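Local coordinates for protein exoribonuclease II, mitochondrial (Candida glabrata, PDB 6F3H) that probably degrades RNA from the 3' end as the metal-dependent exoribonuclease component of the mitochondrial RNA degradosome, at residues E28-S33 with S675-P680; S233-T238 with A739-I744; L355-L360 with K743-H748; T460-D465 with P699-P704. The protein carries 1 engineered substitution. All coordinates share one frame; numbering follows the deposited sequence.

Contact 1 of 4, residues E28-S33 with S675-P680; sequences ELLRTS and SSFYSP. With nucleotides of chain C.
Leu-30 and Phe-677 are turned toward each other by their first torsions: Leu-30 carries CG anti to the carbonyl carbon (chi1 -68°), while CG of Phe-677 sits between its own backbone N and carbonyl carbon (chi1 59°). The phenyl group is thereby folded back beside its strand, with the Ser-675 carbonyl at the ring edge, and its far end reaches the last turn of the short helix. Leu-30 CB lies 3.9 Å from Phe-677 CE2, the two side chains crossing obliquely. The ring tip, Phe-677 CZ, also comes within 3.7 Å of Leu-30 O. That carbonyl accepts a hydrogen bond from Asn-636, so its polar demand is met even though the neighbourhood is apolar.

The CD2 branch of Leu-30 runs on along the strand. Leu-30 CD2 rests on Pro-680 CD at 3.8 Å and lies 4.1 Å from Ser-679 CB, whereas the hydroxyl of Ser-679 turns to the carbonyl of Phe-681. One leucine thus spans three residues of the strand and its exit by van der Waals contact alone.

At the other end of 675-680 the chain meets RNA. Ser-676 OG donates to OP1 of A3 of chain C at 2.9 Å, and Ser-676 N makes a weak bond to OP1 of G2 of chain C at 3.3 Å. The arrangement is a two-stranded antiparallel ribbon, 632-634 with 677-679, covered by helix 27-31 through Leu-30 and entered from residues 675-676, where Ser-676 holds phosphates of the RNA of chain C.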
# COMPACT_ATOMS: atom_id res chain seq x y z
N GLU A 28 -11.70 16.66 4.25
CA GLU A 28 -13.05 16.09 4.22
C GLU A 28 -13.08 14.77 3.47
O GLU A 28 -14.05 14.00 3.62
CB GLU A 28 -14.04 17.09 3.60
N LEU A 29 -12.02 14.47 2.72
CA LEU A 29 -11.86 13.17 2.09
C LEU A 29 -11.69 12.10 3.14
O LEU A 29 -12.30 11.03 3.08
CB LEU A 29 -10.64 13.18 1.18
CG LEU A 29 -10.76 14.13 -0.00
CD1 LEU A 29 -9.43 14.27 -0.74
CD2 LEU A 29 -11.88 13.64 -0.92
N LEU A 30 -10.82 12.37 4.11
CA LEU A 30 -10.61 11.45 5.20
C LEU A 30 -11.85 11.34 6.07
O LEU A 30 -12.23 10.24 6.48
CB LEU A 30 -9.38 11.89 6.01
CG LEU A 30 -7.96 11.82 5.41
CD1 LEU A 30 -7.74 12.76 4.28
CD2 LEU A 30 -6.93 12.13 6.43
N ARG A 31 -12.55 12.46 6.33
CA ARG A 31 -13.69 12.39 7.23
C ARG A 31 -14.90 11.75 6.61
O ARG A 31 -15.79 11.30 7.33
CB ARG A 31 -14.07 13.79 7.71
CG ARG A 31 -13.06 14.41 8.62
CD ARG A 31 -13.58 15.67 9.26
NE ARG A 31 -12.48 16.51 9.71
CZ ARG A 31 -11.79 16.30 10.83
NH1 ARG A 31 -12.08 15.27 11.63
NH2 ARG A 31 -10.80 17.13 11.16
N THR A 32 -14.95 11.65 5.29
CA THR A 32 -16.14 11.17 4.63
C THR A 32 -15.80 9.95 3.80
O THR A 32 -14.66 9.73 3.39
CB THR A 32 -16.74 12.27 3.75
N SER A 33 -16.81 9.13 3.60
CA SER A 33 -16.77 8.02 2.67
C SER A 33 -17.57 8.37 1.42
O SER A 33 -18.20 9.43 1.32
CB SER A 33 -17.32 6.76 3.33
OG SER A 33 -17.65 5.81 2.33
N SER A 675 -10.93 0.20 3.32
CA SER A 675 -9.56 -0.11 3.69
C SER A 675 -9.11 0.94 4.69
O SER A 675 -9.75 1.98 4.87
CB SER A 675 -8.63 -0.17 2.48
OG SER A 675 -8.01 1.09 2.21
N SER A 676 -8.00 0.64 5.35
CA SER A 676 -7.50 1.52 6.39
C SER A 676 -6.54 2.53 5.77
O SER A 676 -5.94 2.29 4.72
CB SER A 676 -6.84 0.70 7.51
OG SER A 676 -5.43 0.61 7.38
N PHE A 677 -6.45 3.68 6.42
CA PHE A 677 -5.66 4.77 5.89
C PHE A 677 -5.03 5.53 7.03
O PHE A 677 -5.57 5.57 8.14
CB PHE A 677 -6.52 5.73 5.03
CG PHE A 677 -7.69 6.35 5.77
CD1 PHE A 677 -8.91 5.68 5.88
CD2 PHE A 677 -7.58 7.62 6.34
CE1 PHE A 677 -9.99 6.26 6.56
CE2 PHE A 677 -8.66 8.20 7.02
CZ PHE A 677 -9.86 7.52 7.13
N TYR A 678 -3.88 6.13 6.75
CA TYR A 678 -3.19 6.99 7.69
C TYR A 678 -3.80 8.39 7.70
O TYR A 678 -4.34 8.87 6.70
CB TYR A 678 -1.69 7.05 7.36
CG TYR A 678 -0.99 5.71 7.60
CD1 TYR A 678 -0.82 5.22 8.88
CD2 TYR A 678 -0.52 4.93 6.54
CE1 TYR A 678 -0.20 3.99 9.12
CE2 TYR A 678 0.11 3.70 6.78
CZ TYR A 678 0.27 3.24 8.08
OH TYR A 678 0.88 2.04 8.38
N SER A 679 -3.73 9.02 8.86
CA SER A 679 -4.38 10.29 9.12
C SER A 679 -3.53 11.11 10.05
O SER A 679 -2.94 10.56 10.99
CB SER A 679 -5.75 10.09 9.77
OG SER A 679 -6.18 11.28 10.38
N PRO A 680 -3.51 12.43 9.89
CA PRO A 680 -2.76 13.28 10.82
C PRO A 680 -3.53 13.64 12.07
O PRO A 680 -2.99 14.35 12.92
CB PRO A 680 -2.51 14.54 9.99
CG PRO A 680 -3.39 14.41 8.75
CD PRO A 680 -4.27 13.22 8.93
P G C 2 -7.50 -3.53 3.87
OP1 G C 2 -6.85 -2.19 4.02
OP2 G C 2 -6.86 -4.75 3.30
O5' G C 2 -8.03 -4.03 5.28
C5' G C 2 -8.99 -3.27 5.98
C4' G C 2 -9.20 -3.80 7.37
O4' G C 2 -9.88 -5.07 7.34
C3' G C 2 -7.94 -4.09 8.17
O3' G C 2 -7.41 -2.90 8.71
C2' G C 2 -8.43 -5.08 9.21
O2' G C 2 -9.11 -4.43 10.26
C1' G C 2 -9.45 -5.87 8.41
N9 G C 2 -8.83 -7.03 7.80
C8 G C 2 -8.50 -7.08 6.47
N7 G C 2 -7.95 -8.20 6.17
C5 G C 2 -7.92 -8.89 7.37
C6 G C 2 -7.43 -10.18 7.63
O6 G C 2 -6.92 -10.91 6.79
N1 G C 2 -7.58 -10.54 8.99
C2 G C 2 -8.14 -9.76 9.99
N2 G C 2 -8.19 -10.32 11.24
N3 G C 2 -8.62 -8.53 9.74
C4 G C 2 -8.47 -8.19 8.42
P A C 3 -5.85 -2.79 8.96
OP1 A C 3 -5.51 -1.44 9.48
OP2 A C 3 -5.19 -3.28 7.75
O5' A C 3 -5.60 -3.90 10.08
C5' A C 3 -6.11 -3.73 11.39
C4' A C 3 -5.69 -4.86 12.31
O4' A C 3 -6.35 -6.09 11.92
C3' A C 3 -4.21 -5.21 12.30
O3' A C 3 -3.44 -4.35 13.13
C2' A C 3 -4.21 -6.66 12.74
O2' A C 3 -4.38 -6.79 14.13
C1' A C 3 -5.47 -7.17 12.05
N9 A C 3 -5.13 -7.59 10.71
C8 A C 3 -5.12 -6.85 9.56
N7 A C 3 -4.72 -7.52 8.53
C5 A C 3 -4.43 -8.76 9.06
C6 A C 3 -3.97 -9.91 8.48
N6 A C 3 -3.70 -10.00 7.18
N1 A C 3 -3.79 -10.97 9.30
C2 A C 3 -4.07 -10.86 10.62
N3 A C 3 -4.52 -9.81 11.29
C4 A C 3 -4.66 -8.81 10.42

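Contact 2 of 4, residues S233-T238 with A739-I744; sequences SVYTNT and ADILKI. With nucleotides of chain C.
Strand 233-237 runs almost perpendicular to helix 739-744, at 95° with axes 9.1 Å apart at closest, and this crossing brings Tyr-235 opposite Ile-741 and Asn-237 opposite Asp-740. The tyrosine does most of the touching. Its CG stands anti to the carbonyl carbon (chi1 -73°), which lays the ring against the helix, with one isoleucine over a face and another at the edge. Ile-741 CG1 sits over the middle of that face in a CH-pi contact, 4.0 Å from the centroid of the Tyr-235 ring and close to the ring normal. Ile-744, one turn further on, comes from another direction: its CD1 lies in the ring plane, 3.9 Å from Tyr-235 CD2. Beyond this apolar grip the phenol hydroxyl reaches Asp-359, with which it is hydrogen-bonded.

Asn-237 and Asp-740 form the second point of touch, where Asn-237 CB lies 3.7 Å from Asp-740 OD2. Their side chains cross at about a right angle, yet the amide and carboxylate planes are tilted by just 25°. The carboxylate is buried, and its OD1 has a weak hydrogen bond from Gln-736, one turn earlier on the same helix. Next along the chain, Thr-238 packs beside the phosphate of A1 of chain C.

The chemistry is therefore divided: aliphatic groups fix the tyrosine ring from face and edge, while a buried acid, whose negative charge is perhaps eased by the weak bond from Gln-736, occupies the part nearer the RNA.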
# COMPACT_ATOMS: atom_id res chain seq x y z
N SER A 233 1.99 6.87 -13.71
CA SER A 233 0.60 6.66 -13.36
C SER A 233 0.23 7.50 -12.16
O SER A 233 1.03 7.75 -11.24
CB SER A 233 0.33 5.19 -13.04
OG SER A 233 0.71 4.36 -14.11
N VAL A 234 -1.03 7.88 -12.16
CA VAL A 234 -1.68 8.54 -11.05
C VAL A 234 -2.27 7.46 -10.15
O VAL A 234 -3.11 6.67 -10.58
CB VAL A 234 -2.77 9.49 -11.56
CG1 VAL A 234 -3.63 9.96 -10.42
CG2 VAL A 234 -2.15 10.62 -12.32
N TYR A 235 -1.87 7.45 -8.90
CA TYR A 235 -2.35 6.45 -7.97
C TYR A 235 -3.51 7.02 -7.17
O TYR A 235 -3.44 8.16 -6.72
CB TYR A 235 -1.23 6.01 -7.06
CG TYR A 235 -0.23 5.16 -7.76
CD1 TYR A 235 0.78 5.72 -8.52
CD2 TYR A 235 -0.31 3.78 -7.67
CE1 TYR A 235 1.70 4.91 -9.16
CE2 TYR A 235 0.59 2.97 -8.30
CZ TYR A 235 1.59 3.52 -9.04
OH TYR A 235 2.47 2.66 -9.65
N THR A 236 -4.57 6.24 -7.03
CA THR A 236 -5.77 6.65 -6.33
C THR A 236 -5.89 5.80 -5.07
O THR A 236 -5.93 4.57 -5.16
CB THR A 236 -7.01 6.43 -7.21
OG1 THR A 236 -7.01 7.34 -8.32
CG2 THR A 236 -8.28 6.64 -6.40
N ASN A 237 -5.94 6.44 -3.91
CA ASN A 237 -6.06 5.68 -2.68
C ASN A 237 -7.47 5.09 -2.57
O ASN A 237 -8.46 5.74 -2.90
CB ASN A 237 -5.76 6.54 -1.46
CG ASN A 237 -6.17 5.84 -0.13
OD1 ASN A 237 -5.78 4.71 0.13
ND2 ASN A 237 -6.93 6.53 0.69
N THR A 238 -7.52 3.83 -2.12
CA THR A 238 -8.75 3.05 -1.98
C THR A 238 -9.70 3.62 -0.93
O THR A 238 -10.92 3.41 -1.02
CB THR A 238 -8.39 1.63 -1.57
OG1 THR A 238 -7.16 1.23 -2.17
CG2 THR A 238 -9.50 0.68 -1.93
N ALA A 739 2.37 3.70 0.74
CA ALA A 739 1.65 2.54 1.23
C ALA A 739 0.85 1.91 0.11
O ALA A 739 0.88 0.70 -0.07
CB ALA A 739 0.71 2.95 2.36
N ASP A 740 0.20 2.73 -0.70
CA ASP A 740 -0.65 2.21 -1.75
C ASP A 740 0.16 1.47 -2.80
O ASP A 740 -0.14 0.32 -3.13
CB ASP A 740 -1.42 3.34 -2.38
CG ASP A 740 -2.28 4.03 -1.39
OD1 ASP A 740 -2.94 3.31 -0.60
OD2 ASP A 740 -2.25 5.27 -1.38
N ILE A 741 1.19 2.13 -3.34
CA ILE A 741 2.10 1.49 -4.28
C ILE A 741 2.53 0.11 -3.79
O ILE A 741 2.55 -0.86 -4.56
CB ILE A 741 3.32 2.41 -4.52
CG1 ILE A 741 2.89 3.72 -5.19
CG2 ILE A 741 4.39 1.67 -5.30
CD1 ILE A 741 4.03 4.72 -5.38
N LEU A 742 2.87 -0.00 -2.49
CA LEU A 742 3.38 -1.28 -1.99
C LEU A 742 2.29 -2.35 -1.94
O LEU A 742 2.55 -3.50 -2.33
CB LEU A 742 4.02 -1.08 -0.62
CG LEU A 742 5.34 -0.32 -0.73
CD1 LEU A 742 5.86 0.09 0.63
CD2 LEU A 742 6.36 -1.15 -1.46
N LYS A 743 1.08 -2.01 -1.49
CA LYS A 743 -0.01 -2.98 -1.54
C LYS A 743 -0.13 -3.55 -2.96
O LYS A 743 -0.20 -4.77 -3.17
CB LYS A 743 -1.34 -2.34 -1.12
CG LYS A 743 -1.29 -1.31 0.04
CD LYS A 743 -2.65 -1.12 0.79
CE LYS A 743 -2.88 0.33 1.32
NZ LYS A 743 -4.15 0.52 2.10
N ILE A 744 -0.09 -2.65 -3.94
CA ILE A 744 -0.26 -3.02 -5.34
C ILE A 744 0.84 -3.97 -5.77
O ILE A 744 0.58 -5.07 -6.26
CB ILE A 744 -0.28 -1.74 -6.19
CG1 ILE A 744 -1.68 -1.11 -6.13
CG2 ILE A 744 0.19 -2.03 -7.60
CD1 ILE A 744 -1.68 0.37 -6.29
P A C 1 -9.85 -2.81 -1.88
OP1 A C 1 -8.52 -2.19 -2.10
OP2 A C 1 -10.84 -2.15 -0.97
O5' A C 1 -9.48 -4.25 -1.34
C5' A C 1 -8.84 -4.40 -0.09
C4' A C 1 -9.85 -4.39 1.03
O4' A C 1 -10.78 -5.50 0.86
C3' A C 1 -9.27 -4.60 2.41
O3' A C 1 -8.82 -3.41 3.01
C2' A C 1 -10.38 -5.29 3.17
O2' A C 1 -11.37 -4.34 3.55
C1' A C 1 -10.95 -6.18 2.08
N9 A C 1 -10.20 -7.44 1.95
C8 A C 1 -8.87 -7.68 2.17
N7 A C 1 -8.50 -8.90 1.93
C5 A C 1 -9.68 -9.51 1.50
C6 A C 1 -9.96 -10.81 1.09
N6 A C 1 -9.03 -11.77 1.05
N1 A C 1 -11.23 -11.10 0.73
C2 A C 1 -12.15 -10.13 0.77
N3 A C 1 -12.01 -8.86 1.14
C4 A C 1 -10.73 -8.62 1.50

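Contact 3 of 4, residues L355-L360 with K743-H748; sequences LGNWDL and KIFQRH
An Asx turn headed by Asn-357 presents its amide to the aromatic ring of Phe-745, on helix 725-761. Asn-357 OD1 accepts from Asp-359 N at 2.8 Å, with Asp-359 N in the carbonyl plane, and more weakly from Leu-360 N at 3.4 Å. These two bonds hold the amide in one rotation. On its other side Asn-357 ND2 is tied to the carbonyl of Ala-304, so both polar atoms of the buried amide have partners.

Held in this way, the amide meets the rim of the phenyl group: ND2 of Asn-357 is 3.2 Å from Phe-745 CZ, near the ring plane, with amide and ring turned 65° against each other. It is an edge approach and differs from an amide lying flat upon the ring. The face is taken by Leu-360. Its CB stands over the centre in a CH-pi contact, 4.0 Å from the Phe-745 centroid. With CG anti to the backbone N (chi1 -179°) and chi2 near 57°, Leu-360 CD1 comes to the root of the ring, 3.6 Å from Phe-745 CB. Ile-744 CG2, from the preceding residue of the helix, lies over the opposite face, toward the rim.

The ring is thus clasped on two faces and at its tip. Tyr-235 of strand 231-237 also packs on Phe-745, so the loop between helices 334-343 and 369-378 is wedged against helix 725-761 with an outer strand of the three-stranded sheet beside it.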
# COMPACT_ATOMS: atom_id res chain seq x y z
N LEU A 355 10.04 -6.23 -11.11
CA LEU A 355 11.09 -5.59 -10.35
C LEU A 355 11.68 -4.42 -11.09
O LEU A 355 12.32 -3.57 -10.47
CB LEU A 355 12.16 -6.62 -10.03
CG LEU A 355 11.46 -7.87 -9.50
CD1 LEU A 355 12.44 -8.98 -9.21
CD2 LEU A 355 10.67 -7.50 -8.25
N GLY A 356 11.48 -4.34 -12.39
CA GLY A 356 11.90 -3.19 -13.14
C GLY A 356 11.01 -1.97 -13.03
O GLY A 356 11.31 -0.94 -13.62
N ASN A 357 9.89 -2.07 -12.31
CA ASN A 357 8.92 -1.00 -12.36
C ASN A 357 9.45 0.24 -11.64
O ASN A 357 10.02 0.16 -10.55
CB ASN A 357 7.61 -1.50 -11.75
CG ASN A 357 6.52 -0.51 -11.92
OD1 ASN A 357 6.64 0.60 -11.41
ND2 ASN A 357 5.46 -0.87 -12.64
N TRP A 358 9.22 1.41 -12.26
CA TRP A 358 9.83 2.64 -11.77
C TRP A 358 9.17 3.11 -10.49
O TRP A 358 9.82 3.73 -9.64
CB TRP A 358 9.72 3.75 -12.82
CG TRP A 358 10.49 3.47 -14.08
CD1 TRP A 358 11.62 2.72 -14.19
CD2 TRP A 358 10.20 3.95 -15.40
NE1 TRP A 358 12.05 2.69 -15.50
CE2 TRP A 358 11.19 3.44 -16.26
CE3 TRP A 358 9.19 4.75 -15.94
CZ2 TRP A 358 11.21 3.71 -17.64
CZ3 TRP A 358 9.20 5.02 -17.30
CH2 TRP A 358 10.21 4.50 -18.14
N ASP A 359 7.89 2.82 -10.32
CA ASP A 359 7.15 3.27 -9.16
C ASP A 359 7.42 2.37 -7.96
O ASP A 359 7.57 2.85 -6.83
CB ASP A 359 5.67 3.32 -9.53
CG ASP A 359 5.40 4.35 -10.62
OD1 ASP A 359 6.23 5.27 -10.83
OD2 ASP A 359 4.38 4.20 -11.33
N LEU A 360 7.54 1.06 -8.21
CA LEU A 360 8.05 0.16 -7.19
C LEU A 360 9.39 0.66 -6.68
O LEU A 360 9.65 0.66 -5.48
CB LEU A 360 8.22 -1.23 -7.78
CG LEU A 360 8.73 -2.26 -6.80
CD1 LEU A 360 7.78 -2.32 -5.63
CD2 LEU A 360 8.82 -3.61 -7.50
N LYS A 743 1.08 -2.01 -1.49
CA LYS A 743 -0.01 -2.98 -1.54
C LYS A 743 -0.13 -3.55 -2.96
O LYS A 743 -0.20 -4.77 -3.17
CB LYS A 743 -1.34 -2.34 -1.12
CG LYS A 743 -1.29 -1.31 0.04
CD LYS A 743 -2.65 -1.12 0.79
CE LYS A 743 -2.88 0.33 1.32
NZ LYS A 743 -4.15 0.52 2.10
N ILE A 744 -0.09 -2.65 -3.94
CA ILE A 744 -0.26 -3.02 -5.34
C ILE A 744 0.84 -3.97 -5.77
O ILE A 744 0.58 -5.07 -6.26
CB ILE A 744 -0.28 -1.74 -6.19
CG1 ILE A 744 -1.68 -1.11 -6.13
CG2 ILE A 744 0.19 -2.03 -7.60
CD1 ILE A 744 -1.68 0.37 -6.29
N PHE A 745 2.08 -3.54 -5.62
CA PHE A 745 3.16 -4.37 -6.13
C PHE A 745 3.35 -5.62 -5.29
O PHE A 745 3.83 -6.63 -5.81
CB PHE A 745 4.44 -3.56 -6.23
CG PHE A 745 4.43 -2.67 -7.42
CD1 PHE A 745 4.66 -3.19 -8.68
CD2 PHE A 745 4.13 -1.34 -7.29
CE1 PHE A 745 4.60 -2.40 -9.79
CE2 PHE A 745 4.08 -0.53 -8.39
CZ PHE A 745 4.32 -1.06 -9.65
N GLN A 746 2.96 -5.61 -4.01
CA GLN A 746 2.92 -6.88 -3.30
C GLN A 746 1.95 -7.82 -4.01
O GLN A 746 2.35 -8.91 -4.45
CB GLN A 746 2.57 -6.66 -1.83
CG GLN A 746 3.74 -6.04 -1.02
CD GLN A 746 3.45 -5.79 0.48
OE1 GLN A 746 2.29 -5.68 0.90
NE2 GLN A 746 4.51 -5.67 1.27
N ARG A 747 0.72 -7.37 -4.24
CA ARG A 747 -0.25 -8.20 -4.95
C ARG A 747 0.25 -8.58 -6.32
O ARG A 747 0.11 -9.72 -6.76
CB ARG A 747 -1.60 -7.49 -5.08
N HIS A 748 0.90 -7.65 -7.01
CA HIS A 748 1.23 -7.96 -8.39
C HIS A 748 2.28 -9.05 -8.47
O HIS A 748 2.13 -10.01 -9.24
CB HIS A 748 1.65 -6.71 -9.14
CG HIS A 748 1.42 -6.83 -10.60
ND1 HIS A 748 0.20 -7.22 -11.12
CD2 HIS A 748 2.24 -6.65 -11.66
CE1 HIS A 748 0.29 -7.28 -12.44
NE2 HIS A 748 1.51 -6.93 -12.79

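Contact 4 of 4, residues T460-D465 with P699-P704; sequences TTYLPD and PMRRGP. With nucleotides of chain C.
The RNA-binding channel of the RNB domain is lined here by Tyr-462 and Arg-701, whose side chains cross at about a right angle beside C6 of chain C. Tyr-462 OH lies 3.4 Å from both CB and CD of Arg-701, against the aliphatic stem of the arginine. One face of the tyrosine ring lies against the cytosine base, with C2 of C6 of chain C 3.8 Å above its centre; Thr-460 CG2 covers the other face near the rim.

Extended from CG to NE, Arg-701 grips the backbone of the RNA through its guanidinium edge. NE and NH2 of Arg-701 both donate to OP2 of C6 of chain C, at 2.6 and 2.9 Å, and NH2 adds a weak bond to OP2 of A5 of chain C. Arg-702 NH1 reaches OP2 of A5 of chain C too, at 3.3 Å. Thr-460 N donates to Arg-701 O (3.1 Å, 168°), from 45° out of the carbonyl plane.

The nearest side-chain atom of Arg-701 is about 8 Å from the magnesium ion bound by Asp-401 and Asp-410. Arg-702 is the N-cap residue of helix 703-716, and strand 461-462, paired with 467-468, packs against helix 725-761.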
# COMPACT_ATOMS: atom_id res chain seq x y z
N THR A 460 9.46 -0.24 4.87
CA THR A 460 10.30 -1.26 4.30
C THR A 460 9.47 -1.97 3.26
O THR A 460 8.25 -2.06 3.38
CB THR A 460 10.82 -2.21 5.37
OG1 THR A 460 11.94 -1.61 6.01
CG2 THR A 460 11.31 -3.45 4.76
N THR A 461 10.13 -2.36 2.17
CA THR A 461 9.50 -3.04 1.04
C THR A 461 9.73 -4.54 1.16
O THR A 461 10.86 -5.02 1.04
CB THR A 461 10.05 -2.49 -0.26
OG1 THR A 461 9.80 -1.07 -0.32
CG2 THR A 461 9.34 -3.13 -1.40
N TYR A 462 8.66 -5.28 1.43
CA TYR A 462 8.72 -6.72 1.65
C TYR A 462 8.04 -7.40 0.47
O TYR A 462 6.82 -7.26 0.29
CB TYR A 462 8.04 -7.12 2.96
CG TYR A 462 8.67 -6.59 4.25
CD1 TYR A 462 9.89 -7.09 4.72
CD2 TYR A 462 8.04 -5.62 5.01
CE1 TYR A 462 10.46 -6.61 5.89
CE2 TYR A 462 8.60 -5.14 6.18
CZ TYR A 462 9.80 -5.64 6.62
OH TYR A 462 10.36 -5.15 7.80
N LEU A 463 8.80 -8.13 -0.34
CA LEU A 463 8.29 -8.87 -1.49
C LEU A 463 8.81 -10.30 -1.52
O LEU A 463 9.94 -10.56 -1.09
CB LEU A 463 8.69 -8.17 -2.78
CG LEU A 463 7.98 -6.87 -3.08
CD1 LEU A 463 8.73 -6.23 -4.19
CD2 LEU A 463 6.56 -7.16 -3.53
N PRO A 464 8.03 -11.25 -2.06
CA PRO A 464 8.51 -12.64 -2.16
C PRO A 464 9.86 -12.75 -2.80
O PRO A 464 10.61 -13.70 -2.53
CB PRO A 464 7.45 -13.32 -3.03
CG PRO A 464 6.25 -12.52 -2.85
CD PRO A 464 6.71 -11.09 -2.69
N ASP A 465 10.19 -11.80 -3.67
CA ASP A 465 11.47 -11.78 -4.35
C ASP A 465 12.57 -11.23 -3.45
O ASP A 465 13.69 -11.72 -3.48
CB ASP A 465 11.36 -10.97 -5.63
CG ASP A 465 10.30 -11.51 -6.59
OD1 ASP A 465 9.11 -11.39 -6.23
OD2 ASP A 465 10.66 -12.04 -7.68
N PRO A 699 8.82 0.89 14.43
CA PRO A 699 9.47 2.10 13.93
C PRO A 699 10.58 1.86 12.90
O PRO A 699 11.07 2.85 12.35
CB PRO A 699 10.04 2.74 15.21
CG PRO A 699 10.24 1.60 16.13
CD PRO A 699 9.17 0.60 15.83
N MSE A 700 11.00 0.63 12.62
CA MSE A 700 12.10 0.43 11.65
C MSE A 700 11.62 0.04 10.28
O MSE A 700 12.42 -0.20 9.38
CB MSE A 700 13.04 -0.67 12.08
CG MSE A 700 13.86 -0.42 13.30
SE MSE A 700 14.63 -2.12 13.93
CE MSE A 700 16.24 -2.21 12.84
N ARG A 701 10.32 -0.12 10.16
CA ARG A 701 9.74 -0.65 8.95
C ARG A 701 8.45 0.07 8.58
O ARG A 701 7.88 -0.26 7.55
CB ARG A 701 9.49 -2.15 9.10
CG ARG A 701 8.41 -2.51 10.09
CD ARG A 701 8.13 -4.00 10.07
NE ARG A 701 7.14 -4.39 11.07
CZ ARG A 701 5.83 -4.44 10.85
NH1 ARG A 701 5.34 -4.13 9.67
NH2 ARG A 701 5.00 -4.81 11.81
N ARG A 702 8.00 1.02 9.40
CA ARG A 702 6.87 1.89 9.10
C ARG A 702 7.25 3.31 9.49
O ARG A 702 7.53 3.57 10.66
CB ARG A 702 5.62 1.47 9.86
CG ARG A 702 5.08 0.13 9.52
CD ARG A 702 3.65 0.08 9.98
NE ARG A 702 3.60 0.01 11.43
CZ ARG A 702 3.02 -0.97 12.12
NH1 ARG A 702 2.40 -1.95 11.47
NH2 ARG A 702 3.02 -0.93 13.44
N GLY A 703 7.21 4.22 8.51
CA GLY A 703 7.43 5.64 8.72
C GLY A 703 6.48 6.30 9.70
O GLY A 703 6.93 7.14 10.49
N PRO A 704 5.18 5.99 9.67
CA PRO A 704 4.30 6.52 10.73
C PRO A 704 4.81 6.20 12.13
O PRO A 704 4.88 7.09 12.97
CB PRO A 704 2.97 5.83 10.46
CG PRO A 704 3.06 5.28 9.14
CD PRO A 704 4.45 5.19 8.69
P C C 6 8.19 -6.90 13.57
OP1 C C 6 9.40 -6.78 14.40
OP2 C C 6 7.33 -5.73 13.32
O5' C C 6 8.72 -7.50 12.22
C5' C C 6 9.36 -8.77 12.22
C4' C C 6 9.56 -9.31 10.83
O4' C C 6 8.30 -9.72 10.24
C3' C C 6 10.12 -8.37 9.79
O3' C C 6 11.50 -8.13 9.93
C2' C C 6 9.79 -9.11 8.52
O2' C C 6 10.62 -10.25 8.45
C1' C C 6 8.38 -9.61 8.84
N1 C C 6 7.34 -8.68 8.32
C2 C C 6 6.94 -8.82 6.97
O2 C C 6 7.43 -9.71 6.28
N3 C C 6 6.02 -8.03 6.38
C4 C C 6 5.48 -7.08 7.11
N4 C C 6 4.56 -6.33 6.49
C5 C C 6 5.85 -6.89 8.49
C6 C C 6 6.77 -7.69 9.05
P A C 5 2.83 -5.31 14.51
OP1 A C 5 3.50 -4.45 15.50
OP2 A C 5 2.38 -4.70 13.22
O5' A C 5 3.84 -6.46 14.15
C5' A C 5 4.36 -7.27 15.18
C4' A C 5 4.99 -8.54 14.66
O4' A C 5 3.98 -9.36 14.03
C3' A C 5 6.06 -8.38 13.61
O3' A C 5 7.32 -8.08 14.17
C2' A C 5 6.03 -9.73 12.92
O2' A C 5 6.68 -10.70 13.72
C1' A C 5 4.53 -10.01 12.91
N9 A C 5 3.93 -9.41 11.73
C8 A C 5 3.34 -8.18 11.58
N7 A C 5 2.94 -7.94 10.35
C5 A C 5 3.33 -9.09 9.69
C6 A C 5 3.19 -9.48 8.36
N6 A C 5 2.61 -8.72 7.42
N1 A C 5 3.68 -10.70 8.03
C2 A C 5 4.26 -11.46 8.98
N3 A C 5 4.45 -11.21 10.27
C4 A C 5 3.95 -10.00 10.53

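How the contacts relate
From the N terminus, contact 1 opens first: helix 27-31 is brought to strand 677-679, closing a loop of 641 residues. Contact 2 starts inside that loop, at strand 231-237, and ends beyond it on helix 725-761, so the two cross. Contact 3 begins in the loop after helix 334-343 and finishes on the same helix, overlapping contact 2 at Lys-743 and Ile-744 and likewise crossing contact 1. Contact 4 is nested within both of these and crosses contact 1. Helix 725-761 joins the set: Lys-743 packs near Ser-676, Leu-742 on Thr-461, and Gln-746 probably bonds to the carbonyl of Tyr-462. Tyr-678 meanwhile packs on Pro-704, linking contacts 1 and 4.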